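Local coordinates for protein tryptophan decarboxylase 1 (Oryza sativa subsp. japonica, PDB 6KHO) that uses pyridoxal 5'-phosphate to decarboxylate L-tryptophan to tryptamine and 5-hydroxy-L-tryptophan to serotonin in rice, at residues Val38-Asp43 with Glu83-Val88; Glu460-Leu465 with Val473-Val478; Lys413-Leu418 with Leu484-Gly489; Asp423-Val428 with Ser500-Ile505. One frame throughout, in Å; residues are numbered along the deposited sequence.

Interaction 1 of 4, residues Val38-Asp43 with Glu83-Val88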
# COMPACT_ATOMS: atom_id res chain seq x y z
N VAL A 38 -5.11 23.69 2.07
CA VAL A 38 -6.57 23.70 2.08
C VAL A 38 -7.11 24.74 1.10
O VAL A 38 -8.10 24.50 0.40
CB VAL A 38 -7.11 23.93 3.50
CG1 VAL A 38 -8.61 24.22 3.48
CG2 VAL A 38 -6.81 22.72 4.40
N ASP A 39 -6.46 25.90 1.04
CA ASP A 39 -6.84 26.93 0.08
C ASP A 39 -6.71 26.41 -1.35
O ASP A 39 -7.60 26.63 -2.18
CB ASP A 39 -5.99 28.18 0.27
CG ASP A 39 -6.38 28.97 1.50
OD1 ASP A 39 -7.50 28.76 2.02
OD2 ASP A 39 -5.56 29.80 1.96
N PHE A 40 -5.58 25.76 -1.66
CA PHE A 40 -5.44 25.13 -2.97
C PHE A 40 -6.60 24.19 -3.25
O PHE A 40 -7.15 24.19 -4.36
CB PHE A 40 -4.12 24.36 -3.09
CG PHE A 40 -4.05 23.49 -4.32
CD1 PHE A 40 -3.70 24.03 -5.55
CD2 PHE A 40 -4.40 22.13 -4.27
CE1 PHE A 40 -3.66 23.24 -6.70
CE2 PHE A 40 -4.37 21.34 -5.41
CZ PHE A 40 -4.00 21.90 -6.63
N ILE A 41 -6.97 23.35 -2.27
CA ILE A 41 -8.02 22.36 -2.50
C ILE A 41 -9.35 23.05 -2.77
O ILE A 41 -10.10 22.65 -3.68
CB ILE A 41 -8.11 21.38 -1.31
CG1 ILE A 41 -6.90 20.45 -1.26
CG2 ILE A 41 -9.37 20.55 -1.41
CD1 ILE A 41 -6.72 19.79 0.11
N SER A 42 -9.69 24.08 -1.99
CA SER A 42 -10.92 24.83 -2.24
C SER A 42 -10.93 25.40 -3.65
O SER A 42 -11.93 25.30 -4.36
CB SER A 42 -11.08 25.95 -1.22
OG SER A 42 -11.04 25.44 0.10
N ASP A 43 -9.82 26.03 -4.06
CA ASP A 43 -9.72 26.59 -5.40
C ASP A 43 -9.81 25.51 -6.46
O ASP A 43 -10.41 25.70 -7.53
CB ASP A 43 -8.41 27.34 -5.57
CG ASP A 43 -8.32 28.57 -4.71
OD1 ASP A 43 -9.38 28.99 -4.19
OD2 ASP A 43 -7.19 29.10 -4.55
N GLU A 83 4.74 25.97 -7.88
CA GLU A 83 5.12 24.94 -8.85
C GLU A 83 4.05 23.86 -8.97
O GLU A 83 3.83 23.34 -10.06
CB GLU A 83 6.48 24.35 -8.48
CG GLU A 83 7.57 25.45 -8.45
CD GLU A 83 8.99 24.92 -8.31
OE1 GLU A 83 9.16 23.75 -7.90
OE2 GLU A 83 9.94 25.67 -8.59
N LEU A 84 3.38 23.52 -7.86
CA LEU A 84 2.21 22.65 -7.96
C LEU A 84 1.19 23.21 -8.94
O LEU A 84 0.69 22.49 -9.82
CB LEU A 84 1.58 22.48 -6.57
CG LEU A 84 0.29 21.68 -6.55
CD1 LEU A 84 0.59 20.21 -6.83
CD2 LEU A 84 -0.42 21.86 -5.21
N ARG A 85 0.85 24.49 -8.80
CA ARG A 85 -0.19 25.07 -9.65
C ARG A 85 0.28 25.26 -11.08
O ARG A 85 -0.53 25.14 -12.01
CB ARG A 85 -0.67 26.40 -9.07
CG ARG A 85 -1.22 26.30 -7.65
CD ARG A 85 -1.41 27.66 -7.01
NE ARG A 85 -2.83 27.90 -6.73
CZ ARG A 85 -3.38 27.89 -5.51
NH1 ARG A 85 -2.62 27.67 -4.43
NH2 ARG A 85 -4.68 28.12 -5.38
N SER A 86 1.57 25.57 -11.28
CA SER A 86 2.09 25.93 -12.60
C SER A 86 2.50 24.73 -13.44
O SER A 86 2.31 24.74 -14.66
CB SER A 86 3.30 26.86 -12.47
OG SER A 86 2.92 28.11 -11.93
N SER A 87 3.10 23.71 -12.82
CA SER A 87 3.70 22.62 -13.57
C SER A 87 3.03 21.27 -13.34
O SER A 87 3.04 20.43 -14.25
CB SER A 87 5.18 22.49 -13.21
OG SER A 87 5.89 23.66 -13.59
N VAL A 88 2.43 21.04 -12.17
CA VAL A 88 1.81 19.75 -11.89
C VAL A 88 0.36 19.73 -12.36
O VAL A 88 -0.02 18.91 -13.20
CB VAL A 88 1.90 19.42 -10.39
CG1 VAL A 88 1.16 18.12 -10.07
CG2 VAL A 88 3.37 19.37 -9.94

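Interaction 2 of 4, residues Glu460-Leu465 with Val473-Val478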
# COMPACT_ATOMS: atom_id res chain seq x y z
N GLU A 460 -13.48 7.33 -33.41
CA GLU A 460 -13.44 8.74 -33.77
C GLU A 460 -14.24 9.57 -32.78
O GLU A 460 -13.76 10.61 -32.29
CB GLU A 460 -13.97 8.93 -35.19
CG GLU A 460 -13.94 10.36 -35.71
CD GLU A 460 -12.58 10.77 -36.23
OE1 GLU A 460 -12.35 11.99 -36.41
OE2 GLU A 460 -11.73 9.89 -36.46
N LEU A 461 -15.47 9.14 -32.48
CA LEU A 461 -16.30 9.83 -31.49
C LEU A 461 -15.55 10.02 -30.18
O LEU A 461 -15.46 11.14 -29.65
CB LEU A 461 -17.59 9.03 -31.27
CG LEU A 461 -18.57 9.62 -30.26
CD1 LEU A 461 -18.85 11.08 -30.60
CD2 LEU A 461 -19.86 8.81 -30.22
N MET A 462 -14.97 8.94 -29.65
CA MET A 462 -14.27 8.99 -28.37
C MET A 462 -13.12 9.99 -28.40
O MET A 462 -12.97 10.80 -27.48
CB MET A 462 -13.76 7.59 -28.01
CG MET A 462 -12.83 7.53 -26.80
SD MET A 462 -12.09 5.90 -26.57
CE MET A 462 -10.64 5.98 -27.62
N GLU A 463 -12.28 9.92 -29.43
CA GLU A 463 -11.12 10.81 -29.49
C GLU A 463 -11.56 12.26 -29.69
O GLU A 463 -10.85 13.18 -29.26
CB GLU A 463 -10.16 10.35 -30.59
CG GLU A 463 -9.70 8.89 -30.41
CD GLU A 463 -8.86 8.36 -31.57
OE1 GLU A 463 -7.85 7.67 -31.31
OE2 GLU A 463 -9.22 8.60 -32.75
N ARG A 464 -12.73 12.47 -30.30
CA ARG A 464 -13.28 13.80 -30.49
C ARG A 464 -13.88 14.36 -29.21
O ARG A 464 -13.75 15.55 -28.93
CB ARG A 464 -14.34 13.77 -31.60
CG ARG A 464 -13.75 13.96 -32.98
CD ARG A 464 -14.83 14.02 -34.05
NE ARG A 464 -14.23 14.18 -35.37
CZ ARG A 464 -14.84 14.75 -36.41
NH1 ARG A 464 -16.09 15.20 -36.28
NH2 ARG A 464 -14.21 14.85 -37.57
N LEU A 465 -14.56 13.53 -28.42
CA LEU A 465 -15.06 14.01 -27.14
C LEU A 465 -13.90 14.39 -26.22
O LEU A 465 -13.97 15.41 -25.52
CB LEU A 465 -15.95 12.95 -26.50
CG LEU A 465 -17.21 12.60 -27.29
CD1 LEU A 465 -17.76 11.24 -26.90
CD2 LEU A 465 -18.29 13.67 -27.13
N VAL A 473 -13.72 10.05 -22.00
CA VAL A 473 -14.40 8.79 -22.27
C VAL A 473 -13.33 7.79 -22.71
O VAL A 473 -12.42 8.14 -23.46
CB VAL A 473 -15.48 8.97 -23.36
CG1 VAL A 473 -16.10 7.64 -23.73
CG2 VAL A 473 -16.54 9.93 -22.88
N ALA A 474 -13.42 6.57 -22.20
CA ALA A 474 -12.53 5.52 -22.65
C ALA A 474 -13.38 4.32 -23.06
O ALA A 474 -14.58 4.26 -22.81
CB ALA A 474 -11.50 5.15 -21.58
N HIS A 475 -12.75 3.37 -23.73
CA HIS A 475 -13.50 2.35 -24.44
C HIS A 475 -13.22 0.97 -23.87
O HIS A 475 -12.35 0.78 -23.01
CB HIS A 475 -13.17 2.36 -25.94
CG HIS A 475 -11.88 1.68 -26.27
ND1 HIS A 475 -10.66 2.30 -26.14
CD2 HIS A 475 -11.62 0.43 -26.72
CE1 HIS A 475 -9.70 1.47 -26.49
NE2 HIS A 475 -10.26 0.32 -26.85
N THR A 476 -13.96 0.00 -24.40
CA THR A 476 -13.76 -1.40 -24.08
C THR A 476 -14.21 -2.20 -25.29
O THR A 476 -14.73 -1.65 -26.27
CB THR A 476 -14.51 -1.79 -22.80
OG1 THR A 476 -14.09 -3.08 -22.36
CG2 THR A 476 -16.01 -1.78 -23.03
N VAL A 477 -14.01 -3.52 -25.22
CA VAL A 477 -14.38 -4.45 -26.29
C VAL A 477 -15.37 -5.45 -25.71
O VAL A 477 -15.02 -6.20 -24.79
CB VAL A 477 -13.16 -5.17 -26.87
CG1 VAL A 477 -13.61 -6.22 -27.88
CG2 VAL A 477 -12.19 -4.17 -27.52
N VAL A 478 -16.59 -5.47 -26.25
CA VAL A 478 -17.67 -6.33 -25.78
C VAL A 478 -18.15 -7.18 -26.95
O VAL A 478 -18.78 -6.66 -27.88
CB VAL A 478 -18.83 -5.53 -25.19
CG1 VAL A 478 -19.94 -6.46 -24.74
CG2 VAL A 478 -18.35 -4.63 -24.05

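Interaction 3 of 4, residues Lys413-Leu418 with Leu484-Gly489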
# COMPACT_ATOMS: atom_id res chain seq x y z
N LYS A 413 -29.32 5.94 -15.13
CA LYS A 413 -30.55 5.55 -15.82
C LYS A 413 -31.03 6.66 -16.75
O LYS A 413 -31.55 6.37 -17.83
CB LYS A 413 -31.63 5.18 -14.81
CG LYS A 413 -32.66 4.20 -15.37
CD LYS A 413 -33.91 4.13 -14.51
CE LYS A 413 -35.03 3.36 -15.22
NZ LYS A 413 -35.40 3.99 -16.52
N VAL A 414 -30.86 7.92 -16.34
CA VAL A 414 -31.16 9.04 -17.23
C VAL A 414 -30.34 8.93 -18.52
O VAL A 414 -30.88 9.03 -19.63
CB VAL A 414 -30.91 10.38 -16.51
CG1 VAL A 414 -30.75 11.51 -17.50
CG2 VAL A 414 -32.04 10.69 -15.54
N PHE A 415 -29.03 8.67 -18.39
CA PHE A 415 -28.18 8.59 -19.57
C PHE A 415 -28.53 7.38 -20.44
O PHE A 415 -28.49 7.47 -21.67
CB PHE A 415 -26.71 8.51 -19.15
CG PHE A 415 -25.74 8.48 -20.30
CD1 PHE A 415 -25.26 9.65 -20.85
CD2 PHE A 415 -25.30 7.27 -20.82
CE1 PHE A 415 -24.37 9.63 -21.89
CE2 PHE A 415 -24.40 7.24 -21.88
CZ PHE A 415 -23.93 8.42 -22.41
N GLU A 416 -28.85 6.25 -19.81
CA GLU A 416 -29.19 5.04 -20.57
C GLU A 416 -30.45 5.26 -21.41
O GLU A 416 -30.50 4.89 -22.59
CB GLU A 416 -29.36 3.85 -19.62
CG GLU A 416 -29.82 2.57 -20.31
CD GLU A 416 -30.45 1.57 -19.36
OE1 GLU A 416 -30.42 1.79 -18.13
OE2 GLU A 416 -30.98 0.54 -19.84
N ASP A 417 -31.48 5.86 -20.80
CA ASP A 417 -32.72 6.13 -21.52
C ASP A 417 -32.54 7.21 -22.58
O ASP A 417 -33.32 7.24 -23.55
CB ASP A 417 -33.81 6.51 -20.52
CG ASP A 417 -34.20 5.34 -19.62
OD1 ASP A 417 -33.80 4.19 -19.94
OD2 ASP A 417 -34.90 5.55 -18.61
N LEU A 418 -31.54 8.07 -22.44
CA LEU A 418 -31.24 9.01 -23.52
C LEU A 418 -30.58 8.30 -24.69
O LEU A 418 -30.90 8.59 -25.85
CB LEU A 418 -30.36 10.14 -23.00
CG LEU A 418 -31.03 11.18 -22.09
CD1 LEU A 418 -29.97 12.04 -21.42
CD2 LEU A 418 -32.03 12.05 -22.84
N LEU A 484 -18.08 2.22 -26.14
CA LEU A 484 -17.74 3.33 -25.26
C LEU A 484 -18.35 3.08 -23.88
O LEU A 484 -19.54 2.77 -23.77
CB LEU A 484 -18.26 4.65 -25.84
CG LEU A 484 -17.67 5.11 -27.17
CD1 LEU A 484 -18.00 6.58 -27.45
CD2 LEU A 484 -16.16 4.90 -27.20
N ARG A 485 -17.53 3.21 -22.84
CA ARG A 485 -18.02 3.20 -21.47
C ARG A 485 -18.38 4.61 -21.02
O ARG A 485 -17.65 5.57 -21.30
CB ARG A 485 -16.97 2.61 -20.53
CG ARG A 485 -16.64 1.15 -20.79
CD ARG A 485 -15.45 0.70 -19.95
NE ARG A 485 -15.83 0.32 -18.59
CZ ARG A 485 -15.80 1.14 -17.54
NH1 ARG A 485 -15.42 2.41 -17.69
NH2 ARG A 485 -16.15 0.70 -16.34
N PHE A 486 -19.50 4.73 -20.30
CA PHE A 486 -19.92 5.96 -19.64
C PHE A 486 -20.14 5.63 -18.16
O PHE A 486 -21.20 5.12 -17.78
CB PHE A 486 -21.18 6.54 -20.28
CG PHE A 486 -21.42 7.99 -19.95
CD1 PHE A 486 -20.73 8.99 -20.62
CD2 PHE A 486 -22.33 8.35 -18.97
CE1 PHE A 486 -20.94 10.33 -20.31
CE2 PHE A 486 -22.55 9.68 -18.65
CZ PHE A 486 -21.86 10.67 -19.32
N ALA A 487 -19.14 5.93 -17.33
CA ALA A 487 -19.15 5.57 -15.91
C ALA A 487 -19.51 6.80 -15.10
O ALA A 487 -18.69 7.72 -14.94
CB ALA A 487 -17.80 4.99 -15.49
N VAL A 488 -20.74 6.82 -14.58
CA VAL A 488 -21.30 7.95 -13.85
C VAL A 488 -20.83 7.90 -12.40
O VAL A 488 -20.65 6.81 -11.84
CB VAL A 488 -22.84 7.90 -13.95
CG1 VAL A 488 -23.49 8.73 -12.85
CG2 VAL A 488 -23.32 8.35 -15.33
N GLY A 489 -20.60 9.07 -11.80
CA GLY A 489 -20.48 9.13 -10.35
C GLY A 489 -19.33 9.93 -9.76
O GLY A 489 -19.18 9.96 -8.53

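Interaction 4 of 4, residues Asp423-Val428 with Ser500-Ile505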
# COMPACT_ATOMS: atom_id res chain seq x y z
N ASP A 423 -31.86 6.41 -32.35
CA ASP A 423 -31.68 5.19 -33.12
C ASP A 423 -30.30 5.07 -33.76
O ASP A 423 -30.00 4.03 -34.35
CB ASP A 423 -32.76 5.08 -34.18
CG ASP A 423 -34.08 4.60 -33.61
OD1 ASP A 423 -34.60 5.27 -32.69
OD2 ASP A 423 -34.58 3.55 -34.07
N ARG A 424 -29.46 6.10 -33.66
CA ARG A 424 -28.08 5.94 -34.11
C ARG A 424 -27.26 5.14 -33.11
O ARG A 424 -26.17 4.66 -33.47
CB ARG A 424 -27.43 7.30 -34.31
CG ARG A 424 -27.90 8.10 -35.51
CD ARG A 424 -27.29 9.48 -35.47
NE ARG A 424 -27.86 10.28 -34.39
CZ ARG A 424 -27.36 11.45 -33.99
NH1 ARG A 424 -26.28 11.93 -34.59
NH2 ARG A 424 -27.94 12.12 -33.01
N PHE A 425 -27.74 4.99 -31.88
CA PHE A 425 -26.97 4.39 -30.80
C PHE A 425 -27.67 3.14 -30.29
O PHE A 425 -28.88 2.98 -30.42
CB PHE A 425 -26.79 5.39 -29.65
CG PHE A 425 -26.02 6.62 -30.04
CD1 PHE A 425 -24.64 6.63 -29.98
CD2 PHE A 425 -26.68 7.76 -30.46
CE1 PHE A 425 -23.92 7.76 -30.34
CE2 PHE A 425 -25.97 8.90 -30.82
CZ PHE A 425 -24.59 8.90 -30.76
N GLU A 426 -26.88 2.25 -29.69
CA GLU A 426 -27.40 1.08 -29.00
C GLU A 426 -26.73 0.94 -27.64
O GLU A 426 -25.55 1.26 -27.49
CB GLU A 426 -27.20 -0.21 -29.82
CG GLU A 426 -25.78 -0.48 -30.27
CD GLU A 426 -25.64 -1.81 -31.00
OE1 GLU A 426 -26.52 -2.68 -30.79
OE2 GLU A 426 -24.67 -1.99 -31.77
N VAL A 427 -27.51 0.48 -26.66
CA VAL A 427 -26.97 0.10 -25.36
C VAL A 427 -26.56 -1.36 -25.45
O VAL A 427 -27.40 -2.22 -25.72
CB VAL A 427 -28.00 0.33 -24.24
CG1 VAL A 427 -27.50 -0.28 -22.93
CG2 VAL A 427 -28.28 1.82 -24.06
N VAL A 428 -25.28 -1.63 -25.23
CA VAL A 428 -24.71 -2.92 -25.61
C VAL A 428 -25.10 -4.03 -24.62
O VAL A 428 -25.37 -5.16 -25.03
CB VAL A 428 -23.19 -2.78 -25.76
CG1 VAL A 428 -22.53 -4.15 -25.81
CG2 VAL A 428 -22.88 -1.99 -27.02
N SER A 500 -25.65 17.33 -20.34
CA SER A 500 -24.79 18.08 -21.26
C SER A 500 -23.80 17.17 -21.98
O SER A 500 -23.44 17.42 -23.14
CB SER A 500 -24.04 19.18 -20.51
OG SER A 500 -24.94 20.12 -19.93
N ALA A 501 -23.33 16.12 -21.30
CA ALA A 501 -22.47 15.14 -21.96
C ALA A 501 -23.21 14.44 -23.10
O ALA A 501 -22.63 14.19 -24.15
CB ALA A 501 -21.97 14.11 -20.94
N TRP A 502 -24.50 14.13 -22.89
CA TRP A 502 -25.28 13.50 -23.95
C TRP A 502 -25.42 14.41 -25.16
O TRP A 502 -25.23 13.98 -26.30
CB TRP A 502 -26.66 13.12 -23.42
CG TRP A 502 -27.54 12.50 -24.48
CD1 TRP A 502 -28.81 12.87 -24.81
CD2 TRP A 502 -27.21 11.40 -25.34
NE1 TRP A 502 -29.30 12.06 -25.82
CE2 TRP A 502 -28.33 11.16 -26.17
CE3 TRP A 502 -26.07 10.59 -25.49
CZ2 TRP A 502 -28.34 10.14 -27.13
CZ3 TRP A 502 -26.09 9.58 -26.45
CH2 TRP A 502 -27.22 9.37 -27.26
N GLU A 503 -25.74 15.69 -24.92
CA GLU A 503 -25.82 16.66 -26.00
C GLU A 503 -24.51 16.75 -26.77
O GLU A 503 -24.51 16.85 -28.00
CB GLU A 503 -26.21 18.04 -25.46
CG GLU A 503 -27.55 18.06 -24.74
CD GLU A 503 -28.69 17.59 -25.63
OE1 GLU A 503 -28.69 17.94 -26.83
OE2 GLU A 503 -29.58 16.88 -25.12
N LEU A 504 -23.38 16.68 -26.06
CA LEU A 504 -22.09 16.79 -26.74
C LEU A 504 -21.81 15.55 -27.58
O LEU A 504 -21.23 15.65 -28.67
CB LEU A 504 -20.98 17.02 -25.71
CG LEU A 504 -19.56 17.00 -26.28
CD1 LEU A 504 -19.41 18.12 -27.30
CD2 LEU A 504 -18.49 17.10 -25.20
N ILE A 505 -22.23 14.37 -27.10
CA ILE A 505 -22.12 13.15 -27.89
C ILE A 505 -23.00 13.25 -29.14
O ILE A 505 -22.54 12.99 -30.26
CB ILE A 505 -22.50 11.91 -27.05
CG1 ILE A 505 -21.47 11.66 -25.94
CG2 ILE A 505 -22.64 10.68 -27.94
CD1 ILE A 505 -22.04 10.92 -24.74

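Interaction 1 of 4, residues Val38-Asp43 with Glu83-Val88
Phe-40 and Leu-84 make the tight half of this contact, and Asp-43 and Arg-85 make its solvent half. Leu-84 reaches the Phe-40 ring with one methyl. Its CD2 sits 3.7 Å from the centroid of the Phe-40 ring and only 6° off the ring normal. This is a CH-pi contact over the centre of the face, and CD2 lies nearly equally far from all six ring carbons. Phe-40 points its ring toward helix 77-88 because CG is anti to the backbone N (chi1 169°).

The outer half is looser. Arg-85 runs past the edge of the Phe-40 ring, its chain bent at chi3. CD1 of Phe-40 lies over the guanidinium, 3.9 Å from Arg-85 CZ, and ring and guanidinium planes stand 88° apart. The guanidinium then meets Asp-43 at its own edge, with a salt bridge of 2.8 Å from Arg-85 NH2 to Asp-43 OD2. Both charged residues are exposed.

With an alanine at Phe-40, Leu-84 CD2 would probably lose the ring face it covers, and the Arg-85 guanidinium would be freer to turn.

The segments belong to helices 27-47 and 77-88, whose axes stay 12.3 Å apart here, so long side chains must bridge them. The second subunit packs here too: its Ile-118 touches Phe-40, and its Arg-31 forms a salt bridge with Asp-39. The contact is part of the helical N-terminal region that joins the dimer. Its chemistry implies a division of labour: dispersion holds the buried methyl and ring, while a water-accessible ion pair, probably weakened by solvent, closes the rim.

Interaction 2 of 4, residues Glu460-Leu465 with Val473-Val478
Met-462 crosses from the helix to the strand and touches Val-473, Ala-474 and His-475 in turn. Its CG rests 3.4 Å from Val-473 O, a close approach of a methylene to a backbone carbonyl. The sulfur goes further along the chain. SD lies 3.8 Å from His-475 CB and 4.0 Å from Ala-474 CA. It also approaches the imidazole, 4.8 Å from the His-475 ring centroid, in an oblique sulfur-aromatic contact. The bend at chi3 (86°) turns CE to within 4.0 Å of His-475 ND1. Leu-465, one turn on, adds a lighter touch: its CD1 is 4.4 Å from Val-473 CG2.

A serine in place of Met-462 would probably open a gap beside the Val-473 carbonyl oxygen and leave His-475 without its sulfur neighbour.

A second shell surrounds these groups. Asn-466 OD1 receives the backbone N of Val-473, which ties Val-473 to the helix. His-475 stacks on Phe-482, and Leu-484 of the adjoining strand packs on Met-462. Apart from this, and away from the strand, Arg-464 NE and Glu-460 OE1 form a salt bridge of 3.1 Å within the helix.

The arrangement is a helix followed by a short connection and an antiparallel hairpin, strands 474-478 and 481-487, at one edge of the four-stranded sheet. No hydrogen bond crosses between residues 460-465 and 473-478; the Asn-466 bond lies just outside them. The chemistry of the contact is that of a polarisable thioether fitted against backbone and imidazole, so between these two segments shape and dispersion probably dominate.

Interaction 3 of 4, residues Lys413-Leu418 with Leu484-Gly489
Phe-415 and Phe-486 both carry CG anti to the backbone N, with chi1 at -178° and -162°, and this sends the two rings at each other from helix and strand. They meet as a face-to-face stack. The ring centroids of Phe-415 and Phe-486 are 3.7 Å apart and the planes differ by 4°, so each ring lies over the centre of the other with only a small lateral shift. The nearest carbons are Phe-415 CD1 and Phe-486 CE2, at 3.5 Å. At the other end of the overlap, CZ of Phe-415 stands 3.5 Å from Phe-486 CG.

Two more rings adjoin the pair. Phe-438 meets Phe-415 edge-to-face, and Phe-101 stacks with Phe-486. Ala-501 of helix 495-513 also packs on Phe-486. The preceding strand residue, Arg-485, makes a cation-pi contact with Phe-104, which binds serotonin.

The contact sets helix 386-420 against strand 481-487, an inner strand of the antiparallel sheet in the C-terminal part of the fold. On the solvent side of that helix, Lys-413 NZ and Asp-417 OD2 form a salt bridge of 2.7 Å.

With no polar atom between the rings, the union of helix and strand here rests on two buried flat faces. Their broad overlap implies dispersion and exclusion of water as the binding forces, and it probably restricts the turning of both rings.

Interaction 4 of 4, residues Asp423-Val428 with Ser500-Ile505
Ile-505, which touches Phe-425 across the contact, is held in its helix by a backbone hydrogen bond of 3.0 Å from its N to Ala-501 O. The bond is routine helix geometry, and Leu-504 N makes a like one to Ser-500 O. Such bonds set the helix turn that carries Ile-505. No hydrogen bond crosses to residues 423-428.

The meeting is aromatic. Trp-502 and Phe-425 come from opposite directions, and the six-membered ring of the indole points its edge at the face of the Phe-425 ring. The planes are 63° apart, and the centroids of the Phe-425 ring and the Trp-502 six-membered ring are 5.2 Å apart. A single atom leads: Trp-502 CH2 stands 3.6 Å from Phe-425 CD2. The indole extends that far because its CG is anti to the backbone N (chi1 178°).

Strand 425-427 is an edge of the four-stranded antiparallel sheet, and helix 495-513 is the last helix of the chain. This is helix-on-sheet packing in the C-terminal part of the decarboxylase fold. Phe-438 and Ile-440 of the neighbouring strand also pack against Phe-425, and Leu-418 packs on Trp-502.

Ile-505 closes in near the far end of the phenyl ring. Its CG2 lies 3.9 Å from Phe-425 CZ, at a slant. Arg-424, next in the chain to Phe-425, lays its guanidinium by the same ring. CE2 of Phe-425 is 4.1 Å above the guanidinium plane, displaced toward its rim, and Asp-422 OD2 pairs with Arg-424 NH2.

From the N terminus, interaction 1 comes first. It closes a loop of 39 residues between segments on helices 27-47 and 77-88 and is complete before the others begin, about 16 Å or more from them by nearest atoms. The remaining three gather in the C-terminal part. Helix 386-420 opens interaction 3, and strand 425-427 opens interaction 4. Interaction 2 then opens and closes between helix 451-468 and strand 474-478, nested inside both larger loops. Strand 481-487 closes interaction 3, and helix 495-513 closes interaction 4, so these two cross. Together, interactions 2, 3 and 4 tie three helices to one antiparallel sheet, and they touch each other.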